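Local coordinates for glutathione S-transferase 2 (Onchocerca volvulus, PDB 1TU7), which conjugates glutathione to electrophilic substrates as a homodimeric pi-class transferase and appears to play a central role in the parasite's detoxification system, at residues A[77-82]-A[144-149]. Numbering follows the deposited sequence.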
# COMPACT_ATOMS: atom_id res chain seq x y z
N ASN A 77 6.78 -14.98 3.74
CA ASN A 77 6.56 -13.75 4.52
C ASN A 77 7.68 -13.52 5.54
O ASN A 77 7.45 -12.85 6.53
CB ASN A 77 5.23 -13.88 5.26
CG ASN A 77 4.69 -12.57 5.78
OD1 ASN A 77 4.00 -12.57 6.82
ND2 ASN A 77 4.85 -11.52 5.05
N GLY A 78 8.86 -14.07 5.33
CA GLY A 78 9.97 -13.96 6.27
C GLY A 78 9.87 -14.96 7.38
O GLY A 78 8.84 -15.55 7.62
N GLU A 79 10.98 -15.10 8.10
CA GLU A 79 11.08 -16.11 9.16
C GLU A 79 10.90 -15.54 10.55
O GLU A 79 10.70 -16.31 11.50
CB GLU A 79 12.42 -16.82 9.08
CG GLU A 79 12.57 -17.73 7.87
CD GLU A 79 13.79 -18.63 7.97
OE1 GLU A 79 14.62 -18.43 8.89
OE2 GLU A 79 13.91 -19.55 7.14
N ASN A 80 10.97 -14.22 10.67
CA ASN A 80 10.76 -13.57 11.95
C ASN A 80 10.17 -12.19 11.74
O ASN A 80 10.08 -11.73 10.59
CB ASN A 80 12.09 -13.52 12.75
CG ASN A 80 13.22 -12.97 11.94
OD1 ASN A 80 14.28 -13.63 11.73
ND2 ASN A 80 13.05 -11.76 11.49
N GLU A 81 9.81 -11.51 12.81
CA GLU A 81 9.12 -10.21 12.71
C GLU A 81 9.91 -9.21 11.91
O GLU A 81 9.35 -8.43 11.10
CB GLU A 81 8.89 -9.59 14.11
CG GLU A 81 8.28 -8.15 14.06
CD GLU A 81 6.96 -8.14 13.37
OE1 GLU A 81 6.61 -7.10 12.83
OE2 GLU A 81 6.23 -9.18 13.33
N MET A 82 11.20 -9.13 12.15
CA MET A 82 12.01 -8.16 11.47
C MET A 82 12.05 -8.41 9.98
O MET A 82 11.98 -7.48 9.18
CB MET A 82 13.41 -8.11 12.10
CG MET A 82 13.41 -7.07 13.22
SD MET A 82 14.61 -7.35 14.51
CE MET A 82 16.03 -7.58 13.53
N GLY A 144 18.11 -12.50 1.33
CA GLY A 144 19.30 -13.34 1.21
C GLY A 144 19.03 -14.61 0.43
O GLY A 144 18.80 -14.56 -0.77
N ASP A 145 19.04 -15.77 1.09
CA ASP A 145 18.91 -17.03 0.37
C ASP A 145 17.47 -17.51 0.12
O ASP A 145 17.25 -18.44 -0.63
CB ASP A 145 19.64 -18.14 1.15
CG ASP A 145 21.11 -18.03 1.04
OD1 ASP A 145 21.79 -18.83 1.73
OD2 ASP A 145 21.69 -17.21 0.28
N LYS A 146 16.51 -16.88 0.79
CA LYS A 146 15.15 -17.37 0.78
C LYS A 146 14.26 -16.36 0.13
O LYS A 146 14.30 -15.17 0.44
CB LYS A 146 14.70 -17.66 2.20
CG LYS A 146 15.44 -18.85 2.78
CD LYS A 146 15.26 -19.00 4.26
CE LYS A 146 16.17 -20.10 4.78
NZ LYS A 146 16.50 -19.82 6.21
N ILE A 147 13.43 -16.86 -0.77
CA ILE A 147 12.53 -16.02 -1.52
C ILE A 147 11.38 -15.54 -0.67
O ILE A 147 10.95 -16.21 0.28
CB ILE A 147 12.04 -16.79 -2.79
CG1 ILE A 147 11.40 -15.79 -3.78
CG2 ILE A 147 11.11 -17.97 -2.42
CD1 ILE A 147 11.84 -15.92 -5.16
N SER A 148 10.91 -14.35 -1.00
CA SER A 148 9.76 -13.75 -0.34
C SER A 148 8.87 -13.08 -1.36
O SER A 148 9.27 -12.89 -2.52
CB SER A 148 10.20 -12.71 0.69
OG SER A 148 10.85 -11.59 0.06
N TYR A 149 7.69 -12.65 -0.95
CA TYR A 149 6.79 -12.06 -1.91
C TYR A 149 7.37 -10.80 -2.54
O TYR A 149 7.06 -10.49 -3.70
CB TYR A 149 5.42 -11.78 -1.34
CG TYR A 149 5.32 -10.73 -0.27
CD1 TYR A 149 5.02 -9.41 -0.60
CD2 TYR A 149 5.47 -11.04 1.08
CE1 TYR A 149 4.91 -8.44 0.35
CE2 TYR A 149 5.31 -10.05 2.05
CZ TYR A 149 5.03 -8.75 1.68
OH TYR A 149 4.87 -7.79 2.67
O HOH W 1 5.31 -8.81 5.20
O HOH W 2 10.23 -15.51 3.06
O HOH W 3 16.36 -20.58 9.00
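Glu79 and Lys146 form a salt bridge between the linker that leads into helix 81-107 and the loop ahead of helix 149-164, a local example of two connections joined by polar links and water. Both chains run extended beyond CG and meet crosswise at about a right angle. Lys146 NZ donates to Glu79 OE2 at 2.8 Å, approaching from above the carboxylate, 39° out of its plane. Water 3 donates a hydrogen bond to Glu79 OE1 and accepts a weak one from Lys146 NZ; OE2 thus meets the ammonium group directly, OE1 only through this water. Midway, water 2 bridges Gly78 N and Ile147 O, 3.0 Å from each. At the inner end Asn77 holds CG opposite its backbone N (chi1 -164°), which carries ND2 to the edge of the Tyr149 ring, 3.4 Å from CE2, with amide and ring planes 34° apart. Water 1, in the ring plane, lies 2.8 Å from Tyr149 OH and takes a weak bond from Asn77 ND2. The chemistry grades from a solvent-facing ion pair, probably weakened by water, to a hydrated amide beside a buried tyrosine, where Ile87 of the helical C-terminal domain meets Leu67 and Ala71 of helix 63-73 in the thioredoxin-like N-terminal domain.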